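Local coordinates for protein flavoredoxin (Methanosarcina acetivorans, PDB 3BNK) that binds flavin mononucleotide and, as a flavoprotein of the flavin reductase-like family, probably serves in electron transport, at residues 159-164 against 170-175; 81-86 against 94-99. All blocks are in the same frame, centred on the assembly; numbering follows the deposited sequence.

Interaction 1 of 2, residues 159-164 against 170-175; sequences PLLLTM and WTVGDY. With FMN (flavin mononucleotide), chain D.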
ATOM      1  N   PRO B 159       6.977   9.526   8.619  1.00 17.40           N
ATOM      2  CA  PRO B 159       6.137   8.368   8.915  1.00 17.38           C
ATOM      3  C   PRO B 159       6.950   7.086   9.074  1.00 17.90           C
ATOM      4  O   PRO B 159       8.129   7.022   8.669  1.00 17.51           O
ATOM      5  CB  PRO B 159       5.261   8.255   7.668  1.00 17.07           C
ATOM      6  CG  PRO B 159       6.141   8.696   6.573  1.00 17.29           C
ATOM      7  CD  PRO B 159       6.935   9.856   7.180  1.00 17.24           C
ATOM      8  N   LEU B 160       6.306   6.077   9.651  1.00 17.81           N
ATOM      9  CA  LEU B 160       6.901   4.745   9.778  1.00 17.81           C
ATOM     10  C   LEU B 160       6.542   3.831   8.603  1.00 17.37           C
ATOM     11  O   LEU B 160       5.566   4.068   7.896  1.00 17.61           O
ATOM     12  CB  LEU B 160       6.473   4.106  11.100  1.00 17.79           C
ATOM     13  CG  LEU B 160       7.037   4.794  12.338  1.00 18.37           C
ATOM     14  CD1 LEU B 160       6.200   4.431  13.569  1.00 16.01           C
ATOM     15  CD2 LEU B 160       8.533   4.440  12.497  1.00 17.33           C
ATOM     16  N   LEU B 161       7.380   2.818   8.404  1.00 17.63           N
ATOM     17  CA  LEU B 161       7.235   1.761   7.401  1.00 17.45           C
ATOM     18  C   LEU B 161       7.312   0.427   8.122  1.00 17.67           C
ATOM     19  O   LEU B 161       7.882   0.327   9.217  1.00 17.03           O
ATOM     20  CB  LEU B 161       8.356   1.808   6.350  1.00 17.26           C
ATOM     21  CG  LEU B 161       8.651   3.146   5.677  1.00 17.95           C
ATOM     22  CD1 LEU B 161       9.933   3.070   4.871  1.00 19.06           C
ATOM     23  CD2 LEU B 161       7.485   3.596   4.793  1.00 18.27           C
ATOM     24  N   LEU B 162       6.752  -0.599   7.492  1.00 17.80           N
ATOM     25  CA  LEU B 162       6.633  -1.888   8.129  1.00 17.71           C
ATOM     26  C   LEU B 162       6.980  -2.982   7.166  1.00 18.06           C
ATOM     27  O   LEU B 162       6.639  -2.938   5.985  1.00 18.05           O
ATOM     28  CB  LEU B 162       5.224  -2.116   8.694  1.00 17.40           C
ATOM     29  CG  LEU B 162       4.910  -3.520   9.251  1.00 18.25           C
ATOM     30  CD1 LEU B 162       5.640  -3.759  10.572  1.00 17.59           C
ATOM     31  CD2 LEU B 162       3.417  -3.743   9.414  1.00 16.79           C
ATOM     32  N   THR B 163       7.643  -3.985   7.710  1.00 18.50           N
ATOM     33  CA  THR B 163       7.965  -5.167   6.971  1.00 19.11           C
ATOM     34  C   THR B 163       7.578  -6.392   7.838  1.00 19.20           C
ATOM     35  O   THR B 163       7.866  -6.434   9.032  1.00 18.55           O
ATOM     36  CB  THR B 163       9.448  -5.045   6.498  1.00 19.67           C
ATOM     37  OG1 THR B 163       9.678  -5.833   5.337  1.00 22.48           O
ATOM     38  CG2 THR B 163      10.417  -5.365   7.570  1.00 17.59           C
ATOM     39  N   MET B 164       6.831  -7.330   7.252  1.00 19.84           N
ATOM     40  CA  MET B 164       6.468  -8.588   7.919  1.00 20.65           C
ATOM     41  C   MET B 164       6.867  -9.773   7.017  1.00 21.36           C
ATOM     42  O   MET B 164       7.043  -9.581   5.819  1.00 21.77           O
ATOM     43  CB  MET B 164       4.968  -8.614   8.244  1.00 20.36           C
ATOM     44  CG  MET B 164       4.546  -7.638   9.343  1.00 19.71           C
ATOM     45  SD  MET B 164       2.802  -7.772   9.789  1.00 21.23           S
ATOM     46  CE  MET B 164       2.749  -6.972  11.393  1.00 18.70           C
ATOM     47  N   TRP B 170      10.722   0.847   9.993  1.00 18.78           N
ATOM     48  CA  TRP B 170      11.743   1.607   9.278  1.00 18.96           C
ATOM     49  C   TRP B 170      11.240   3.040   9.127  1.00 18.90           C
ATOM     50  O   TRP B 170      10.032   3.306   9.210  1.00 19.01           O
ATOM     51  CB  TRP B 170      12.026   1.008   7.878  1.00 18.90           C
ATOM     52  CG  TRP B 170      12.179  -0.481   7.895  1.00 19.56           C
ATOM     53  CD1 TRP B 170      11.173  -1.415   7.819  1.00 20.44           C
ATOM     54  CD2 TRP B 170      13.398  -1.217   8.029  1.00 20.45           C
ATOM     55  NE1 TRP B 170      11.699  -2.680   7.902  1.00 20.74           N
ATOM     56  CE2 TRP B 170      13.061  -2.590   8.025  1.00 20.13           C
ATOM     57  CE3 TRP B 170      14.746  -0.852   8.145  1.00 19.28           C
ATOM     58  CZ2 TRP B 170      14.021  -3.600   8.140  1.00 20.33           C
ATOM     59  CZ3 TRP B 170      15.704  -1.861   8.260  1.00 20.05           C
ATOM     60  CH2 TRP B 170      15.330  -3.219   8.256  1.00 19.58           C
ATOM     61  N   THR B 171      12.167   3.967   8.919  1.00 18.99           N
ATOM     62  CA  THR B 171      11.801   5.304   8.451  1.00 18.68           C
ATOM     63  C   THR B 171      12.141   5.454   6.975  1.00 18.21           C
ATOM     64  O   THR B 171      12.772   4.568   6.383  1.00 18.31           O
ATOM     65  CB  THR B 171      12.453   6.426   9.292  1.00 18.86           C
ATOM     66  OG1 THR B 171      13.860   6.192   9.408  1.00 19.07           O
ATOM     67  CG2 THR B 171      11.814   6.493  10.675  1.00 19.41           C
ATOM     68  N   VAL B 172      11.705   6.566   6.385  1.00 18.11           N
ATOM     69  CA  VAL B 172      11.930   6.862   4.970  1.00 17.89           C
ATOM     70  C   VAL B 172      13.381   7.301   4.802  1.00 17.82           C
ATOM     71  O   VAL B 172      13.897   8.062   5.627  1.00 17.35           O
ATOM     72  CB  VAL B 172      10.989   7.990   4.471  1.00 18.84           C
ATOM     73  CG1 VAL B 172      11.290   8.365   3.010  1.00 18.07           C
ATOM     74  CG2 VAL B 172       9.498   7.596   4.658  1.00 17.98           C
ATOM     75  N   GLY B 173      14.027   6.800   3.747  1.00 17.55           N
ATOM     76  CA  GLY B 173      15.437   7.085   3.480  1.00 17.89           C
ATOM     77  C   GLY B 173      15.653   8.291   2.591  1.00 17.41           C
ATOM     78  O   GLY B 173      14.903   9.267   2.658  1.00 17.94           O
ATOM     79  N   ASP B 174      16.672   8.209   1.747  1.00 17.21           N
ATOM     80  CA  ASP B 174      17.039   9.302   0.863  1.00 16.51           C
ATOM     81  C   ASP B 174      16.159   9.404  -0.387  1.00 16.42           C
ATOM     82  O   ASP B 174      15.624   8.398  -0.871  1.00 15.72           O
ATOM     83  CB  ASP B 174      18.482   9.143   0.428  1.00 17.17           C
ATOM     84  CG  ASP B 174      19.468   9.233   1.588  1.00 17.85           C
ATOM     85  OD1 ASP B 174      19.175   9.889   2.623  1.00 19.92           O
ATOM     86  OD2 ASP B 174      20.549   8.650   1.441  1.00 19.46           O
ATOM     87  N   TYR B 175      16.017  10.632  -0.890  1.00 15.24           N
ATOM     88  CA  TYR B 175      15.388  10.905  -2.177  1.00 15.08           C
ATOM     89  C   TYR B 175      16.071  10.019  -3.203  1.00 14.82           C
ATOM     90  O   TYR B 175      17.265   9.770  -3.098  1.00 14.85           O
ATOM     91  CB  TYR B 175      15.585  12.374  -2.525  1.00 14.69           C
ATOM     92  CG  TYR B 175      14.877  12.899  -3.752  1.00 14.30           C
ATOM     93  CD1 TYR B 175      13.606  13.463  -3.654  1.00 15.25           C
ATOM     94  CD2 TYR B 175      15.499  12.890  -5.001  1.00 14.24           C
ATOM     95  CE1 TYR B 175      12.955  14.003  -4.781  1.00 15.81           C
ATOM     96  CE2 TYR B 175      14.857  13.425  -6.128  1.00 14.98           C
ATOM     97  CZ  TYR B 175      13.582  13.979  -6.008  1.00 14.80           C
ATOM     98  OH  TYR B 175      12.941  14.516  -7.117  1.00 13.60           O
TER
HETATM   99  N1  FMN D1001      -4.332  -6.249  11.300  1.00 15.94           N
HETATM  100  C2  FMN D1001      -5.121  -6.234  10.167  1.00 15.86           C
HETATM  101  O2  FMN D1001      -6.170  -6.866  10.168  1.00 16.25           O
HETATM  102  N3  FMN D1001      -4.737  -5.506   9.054  1.00 16.53           N
HETATM  103  C4  FMN D1001      -3.548  -4.796   9.088  1.00 16.08           C
HETATM  104  O4  FMN D1001      -3.207  -4.164   8.095  1.00 15.19           O
HETATM  105  C4A FMN D1001      -2.745  -4.815  10.236  1.00 16.54           C
HETATM  106  N5  FMN D1001      -1.546  -4.115  10.277  1.00 16.54           N
HETATM  107  C5A FMN D1001      -0.762  -4.117  11.415  1.00 16.44           C
HETATM  108  C6  FMN D1001       0.425  -3.375  11.423  1.00 16.58           C
HETATM  109  C7  FMN D1001       1.239  -3.371  12.566  1.00 16.34           C
HETATM  110  C7M FMN D1001       2.447  -2.484  12.579  1.00 16.28           C
HETATM  111  C8  FMN D1001       0.855  -4.106  13.698  1.00 16.81           C
HETATM  112  C8M FMN D1001       1.572  -3.931  15.020  1.00 16.52           C
HETATM  113  C9  FMN D1001      -0.345  -4.830  13.683  1.00 15.77           C
HETATM  114  C9A FMN D1001      -1.164  -4.838  12.552  1.00 16.35           C
HETATM  115  N10 FMN D1001      -2.367  -5.554  12.522  1.00 16.15           N
HETATM  116  C10 FMN D1001      -3.146  -5.546  11.361  1.00 16.46           C
HETATM  117  C1' FMN D1001      -2.876  -6.252  13.755  1.00 17.40           C
HETATM  118  C2' FMN D1001      -3.975  -5.477  14.471  1.00 17.90           C
HETATM  119  O2' FMN D1001      -3.649  -4.101  14.529  1.00 17.27           O
HETATM  120  C3' FMN D1001      -4.140  -5.966  15.911  1.00 18.89           C
HETATM  121  O3' FMN D1001      -4.528  -7.326  15.986  1.00 19.33           O
HETATM  122  C4' FMN D1001      -5.089  -5.066  16.701  1.00 17.91           C
HETATM  123  O4' FMN D1001      -4.985  -5.388  18.061  1.00 16.24           O
HETATM  124  C5' FMN D1001      -6.552  -5.149  16.283  1.00 17.15           C
HETATM  125  O5' FMN D1001      -7.205  -4.202  17.108  1.00 19.08           O
HETATM  126  P   FMN D1001      -8.782  -4.281  17.449  1.00 19.49           P
HETATM  127  O1P FMN D1001      -9.114  -5.673  17.903  1.00 19.66           O
HETATM  128  O2P FMN D1001      -9.533  -3.992  16.183  1.00 17.70           O
HETATM  129  O3P FMN D1001      -9.180  -3.268  18.486  1.00 18.73           O
HETATM  130  O   HOH W   1      10.209   8.594   8.115  1.00 19.40           O
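Leu161 and Trp170 form an antiparallel hydrogen-bonded pair in the hairpin of strands 160-163 and 168-178; the N-to-C directions of 160-163 and 170-175 make an angle of 116°, so the pairing is strongly twisted. Two bonds close it: Leu161 N gives to Trp170 O at 2.8 Å, and Trp170 N to Leu161 O at 3.0 Å, both bent. Beyond the pair, a water bridges the widening strands, donating to Pro159 O (2.7 Å) and accepting from Val172 N (3.1 Å). Leu161 and Trp170 share one face of the sheet, their CB atoms 4.1 Å apart, while Leu161 CD1 reaches Thr171 O at 3.5 Å. Pro159 CG rests against Val172 CG2 at 4.0 Å, both side chains also meeting Ile154. With CG opposite its carbonyl carbon (chi1 -46°), Trp170 brings its indole edge to Thr163, whose CG2 lies near the ring plane, 3.0 Å from NE1. So short a contact leaves the placing of the threonine branches doubtful. As modelled, NE1 is buried without a partner. On the opposite side of strand 160-163, Leu162 packs against the flavin methyl C7M, so two backbone bonds, a water bridge and apolar contacts join 170-175 to a strand that lines the FMN pocket.

Interaction 2 of 2, residues 81-86 against 94-99; sequences DYCGLV and SGLFEV. With FMN (flavin mononucleotide), chain D.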
ATOM      1  N   ASP B  81       2.505   0.667  17.934  1.00 18.32           N
ATOM      2  CA  ASP B  81       2.679  -0.781  18.048  1.00 18.69           C
ATOM      3  C   ASP B  81       1.714  -1.394  19.071  1.00 18.79           C
ATOM      4  O   ASP B  81       1.133  -2.463  18.831  1.00 18.18           O
ATOM      5  CB  ASP B  81       4.122  -1.096  18.415  1.00 18.87           C
ATOM      6  CG  ASP B  81       4.511  -2.505  18.065  1.00 19.68           C
ATOM      7  OD1 ASP B  81       4.306  -2.921  16.899  1.00 19.33           O
ATOM      8  OD2 ASP B  81       5.018  -3.200  18.966  1.00 21.41           O
ATOM      9  N   TYR B  82       1.535  -0.690  20.191  1.00 19.11           N
ATOM     10  CA  TYR B  82       0.593  -1.050  21.240  1.00 19.90           C
ATOM     11  C   TYR B  82      -0.831  -1.220  20.714  1.00 19.90           C
ATOM     12  O   TYR B  82      -1.557  -2.116  21.143  1.00 19.65           O
ATOM     13  CB  TYR B  82       0.622  -0.005  22.360  1.00 20.52           C
ATOM     14  CG  TYR B  82      -0.386  -0.262  23.469  1.00 22.28           C
ATOM     15  CD1 TYR B  82      -0.256  -1.380  24.310  1.00 22.12           C
ATOM     16  CD2 TYR B  82      -1.470   0.606  23.680  1.00 23.02           C
ATOM     17  CE1 TYR B  82      -1.165  -1.627  25.326  1.00 23.00           C
ATOM     18  CE2 TYR B  82      -2.397   0.362  24.709  1.00 23.17           C
ATOM     19  CZ  TYR B  82      -2.235  -0.765  25.519  1.00 23.57           C
ATOM     20  OH  TYR B  82      -3.115  -1.031  26.541  1.00 24.30           O
ATOM     21  N   CYS B  83      -1.216  -0.344  19.790  1.00 20.15           N
ATOM     22  CA  CYS B  83      -2.510  -0.414  19.117  1.00 20.20           C
ATOM     23  C   CYS B  83      -2.624  -1.616  18.185  1.00 20.47           C
ATOM     24  O   CYS B  83      -3.727  -2.009  17.829  1.00 20.88           O
ATOM     25  CB  CYS B  83      -2.763   0.880  18.337  1.00 20.06           C
ATOM     26  SG  CYS B  83      -3.288   2.201  19.419  1.00 19.92           S
ATOM     27  N   GLY B  84      -1.485  -2.189  17.789  1.00 20.39           N
ATOM     28  CA  GLY B  84      -1.475  -3.423  17.008  1.00 20.77           C
ATOM     29  C   GLY B  84      -1.238  -4.685  17.822  1.00 21.20           C
ATOM     30  O   GLY B  84      -1.070  -5.749  17.249  1.00 22.17           O
ATOM     31  N   LEU B  85      -1.229  -4.562  19.148  1.00 21.63           N
ATOM     32  CA  LEU B  85      -0.958  -5.677  20.065  1.00 22.01           C
ATOM     33  C   LEU B  85      -2.174  -6.003  20.926  1.00 22.47           C
ATOM     34  O   LEU B  85      -2.329  -7.129  21.392  1.00 22.11           O
ATOM     35  CB  LEU B  85       0.231  -5.347  20.976  1.00 22.22           C
ATOM     36  CG  LEU B  85       1.641  -5.525  20.404  1.00 22.20           C
ATOM     37  CD1 LEU B  85       2.689  -4.959  21.370  1.00 23.31           C
ATOM     38  CD2 LEU B  85       1.926  -6.995  20.093  1.00 22.46           C
ATOM     39  N   VAL B  86      -3.036  -5.007  21.131  1.00 22.42           N
ATOM     40  CA  VAL B  86      -4.192  -5.173  21.996  1.00 23.12           C
ATOM     41  C   VAL B  86      -5.503  -4.898  21.260  1.00 22.91           C
ATOM     42  O   VAL B  86      -5.569  -4.047  20.373  1.00 22.38           O
ATOM     43  CB  VAL B  86      -4.083  -4.311  23.294  1.00 23.27           C
ATOM     44  CG1 VAL B  86      -5.100  -4.780  24.288  1.00 24.54           C
ATOM     45  CG2 VAL B  86      -2.718  -4.480  23.934  1.00 23.37           C
ATOM     46  N   SER B  94      -9.616   4.131  23.484  1.00 29.27           N
ATOM     47  CA  SER B  94     -10.202   5.479  23.297  1.00 29.97           C
ATOM     48  C   SER B  94      -9.456   6.588  24.016  1.00 30.34           C
ATOM     49  O   SER B  94      -9.564   7.753  23.626  1.00 31.12           O
ATOM     50  CB  SER B  94     -11.689   5.532  23.693  1.00 29.79           C
ATOM     51  OG  SER B  94     -11.893   5.318  25.084  1.00 29.60           O
ATOM     52  N   GLY B  95      -8.682   6.230  25.038  1.00 30.47           N
ATOM     53  CA  GLY B  95      -7.990   7.221  25.852  1.00 30.35           C
ATOM     54  C   GLY B  95      -6.515   7.400  25.593  1.00 30.07           C
ATOM     55  O   GLY B  95      -5.883   8.266  26.198  1.00 30.52           O
ATOM     56  N   LEU B  96      -5.960   6.582  24.701  1.00 30.11           N
ATOM     57  CA  LEU B  96      -4.525   6.607  24.412  1.00 29.84           C
ATOM     58  C   LEU B  96      -4.093   7.920  23.756  1.00 29.32           C
ATOM     59  O   LEU B  96      -2.993   8.428  24.016  1.00 29.19           O
ATOM     60  CB  LEU B  96      -4.135   5.419  23.520  1.00 30.35           C
ATOM     61  CG  LEU B  96      -2.877   4.589  23.824  1.00 31.18           C
ATOM     62  CD1 LEU B  96      -2.208   4.216  22.523  1.00 32.08           C
ATOM     63  CD2 LEU B  96      -1.860   5.283  24.736  1.00 32.24           C
ATOM     64  N   PHE B  97      -4.979   8.463  22.920  1.00 28.59           N
ATOM     65  CA  PHE B  97      -4.704   9.649  22.116  1.00 28.07           C
ATOM     66  C   PHE B  97      -5.748  10.740  22.390  1.00 28.10           C
ATOM     67  O   PHE B  97      -6.794  10.473  22.999  1.00 28.26           O
ATOM     68  CB  PHE B  97      -4.738   9.298  20.620  1.00 27.66           C
ATOM     69  CG  PHE B  97      -3.807   8.172  20.213  1.00 27.69           C
ATOM     70  CD1 PHE B  97      -4.322   6.940  19.808  1.00 28.56           C
ATOM     71  CD2 PHE B  97      -2.432   8.349  20.198  1.00 26.42           C
ATOM     72  CE1 PHE B  97      -3.471   5.889  19.408  1.00 28.03           C
ATOM     73  CE2 PHE B  97      -1.580   7.308  19.809  1.00 27.37           C
ATOM     74  CZ  PHE B  97      -2.103   6.083  19.407  1.00 27.55           C
ATOM     75  N   GLU B  98      -5.451  11.964  21.958  1.00 27.59           N
ATOM     76  CA  GLU B  98      -6.448  13.027  21.878  1.00 27.71           C
ATOM     77  C   GLU B  98      -7.254  12.802  20.605  1.00 26.30           C
ATOM     78  O   GLU B  98      -6.709  12.821  19.497  1.00 25.57           O
ATOM     79  CB  GLU B  98      -5.795  14.414  21.832  1.00 27.87           C
ATOM     80  CG  GLU B  98      -5.256  14.947  23.152  1.00 29.70           C
ATOM     81  CD  GLU B  98      -4.677  16.360  23.020  1.00 30.44           C
ATOM     82  OE1 GLU B  98      -5.017  17.223  23.867  1.00 33.54           O
ATOM     83  OE2 GLU B  98      -3.898  16.613  22.058  1.00 33.35           O
ATOM     84  N   VAL B  99      -8.554  12.589  20.766  1.00 25.27           N
ATOM     85  CA  VAL B  99      -9.412  12.250  19.636  1.00 24.10           C
ATOM     86  C   VAL B  99     -10.262  13.438  19.169  1.00 23.32           C
ATOM     87  O   VAL B  99     -10.865  14.150  19.978  1.00 23.57           O
ATOM     88  CB  VAL B  99     -10.294  11.001  19.945  1.00 24.20           C
ATOM     89  CG1 VAL B  99     -11.299  10.736  18.817  1.00 23.28           C
ATOM     90  CG2 VAL B  99      -9.412   9.775  20.187  1.00 22.72           C
TER
HETATM   91  N1  FMN D1001      -4.332  -6.249  11.300  1.00 15.94           N
HETATM   92  C2  FMN D1001      -5.121  -6.234  10.167  1.00 15.86           C
HETATM   93  O2  FMN D1001      -6.170  -6.866  10.168  1.00 16.25           O
HETATM   94  N3  FMN D1001      -4.737  -5.506   9.054  1.00 16.53           N
HETATM   95  C4  FMN D1001      -3.548  -4.796   9.088  1.00 16.08           C
HETATM   96  O4  FMN D1001      -3.207  -4.164   8.095  1.00 15.19           O
HETATM   97  C4A FMN D1001      -2.745  -4.815  10.236  1.00 16.54           C
HETATM   98  N5  FMN D1001      -1.546  -4.115  10.277  1.00 16.54           N
HETATM   99  C5A FMN D1001      -0.762  -4.117  11.415  1.00 16.44           C
HETATM  100  C6  FMN D1001       0.425  -3.375  11.423  1.00 16.58           C
HETATM  101  C7  FMN D1001       1.239  -3.371  12.566  1.00 16.34           C
HETATM  102  C7M FMN D1001       2.447  -2.484  12.579  1.00 16.28           C
HETATM  103  C8  FMN D1001       0.855  -4.106  13.698  1.00 16.81           C
HETATM  104  C8M FMN D1001       1.572  -3.931  15.020  1.00 16.52           C
HETATM  105  C9  FMN D1001      -0.345  -4.830  13.683  1.00 15.77           C
HETATM  106  C9A FMN D1001      -1.164  -4.838  12.552  1.00 16.35           C
HETATM  107  N10 FMN D1001      -2.367  -5.554  12.522  1.00 16.15           N
HETATM  108  C10 FMN D1001      -3.146  -5.546  11.361  1.00 16.46           C
HETATM  109  C1' FMN D1001      -2.876  -6.252  13.755  1.00 17.40           C
HETATM  110  C2' FMN D1001      -3.975  -5.477  14.471  1.00 17.90           C
HETATM  111  O2' FMN D1001      -3.649  -4.101  14.529  1.00 17.27           O
HETATM  112  C3' FMN D1001      -4.140  -5.966  15.911  1.00 18.89           C
HETATM  113  O3' FMN D1001      -4.528  -7.326  15.986  1.00 19.33           O
HETATM  114  C4' FMN D1001      -5.089  -5.066  16.701  1.00 17.91           C
HETATM  115  O4' FMN D1001      -4.985  -5.388  18.061  1.00 16.24           O
HETATM  116  C5' FMN D1001      -6.552  -5.149  16.283  1.00 17.15           C
HETATM  117  O5' FMN D1001      -7.205  -4.202  17.108  1.00 19.08           O
HETATM  118  P   FMN D1001      -8.782  -4.281  17.449  1.00 19.49           P
HETATM  119  O1P FMN D1001      -9.114  -5.673  17.903  1.00 19.66           O
HETATM  120  O2P FMN D1001      -9.533  -3.992  16.183  1.00 17.70           O
HETATM  121  O3P FMN D1001      -9.180  -3.268  18.486  1.00 18.73           O
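Leu96 CD1 rests against two neighbouring side chains of segment 81-86, 3.9 Å from Tyr82 CD2 and equally 3.9 Å from Cys83 SG. It meets the tyrosine ring at its edge, near the ring plane, with the two side chains crossing at a slant. The cysteine sulfur has a second neighbour: it comes up to the rim of Phe97, 3.7 Å from CE1, and stands 5.0 Å from the ring centroid, 76° off the normal, an edge-on sulfur-aromatic contact. Within its own segment Phe97 carries Leu96 CB over one face, displaced toward the rim, so leucine and phenylalanine present a joint apolar surface to 81-86.

Torsions set these groups in place. Tyr82 swings CG opposite the backbone N (chi1 177°), whereas Cys83 has SG opposite its carbonyl carbon (chi1 -78°); the CB of each points toward 94-99, and these torsions carry the ring and the sulfur to Leu96. Around them, Leu20 touches Cys83 and Phe97, Phe97 also touches Leu31, and Lys79 NZ is hydrogen-bonded to Leu96 O.

The following residues are gathered by Tyr82 O, which accepts from Leu85 N and Val86 N, each at 3.2 Å and both from the same face of the carbonyl. This turn brings Val86 O to the ribityl chain, where it accepts a hydrogen bond from FMN O4' at 2.7 Å and another from Lys93 NZ. Asp81 OD1 lies near the flavin methyl C8M and is bonded to Tyr169 OH, and the carboxylate also takes backbone N-H groups of Leu180, Lys181 and Gly183 of the second subunit. The link to 94-99 is thus made by apolar and sulfur contacts, whereas the link to FMN O4' is a hydrogen bond.

In the fold
Following the chain from the N terminus, interaction 2 comes first: it closes the loop 87-93, joining helix 77-83 to the loop before strand 99-100. Only after strands 115-126 and 130-142 and helix 154-157 does interaction 1 begin, closing the short turn between strands 160-163 and 168-178. Strand 160-163 also pairs with strand 16-25, so interaction 1 attaches 168-178 to the large antiparallel sheet. The two are in series, neither nested nor crossing, with nearest atoms about 7 Å apart. FMN relates them, since 159-164 flanks its dimethylbenzene end while 81-86 runs from that end along the ribityl chain. Both also meet the second subunit, a strand of which pairs with 170-175, so that the sheet runs on across the interface.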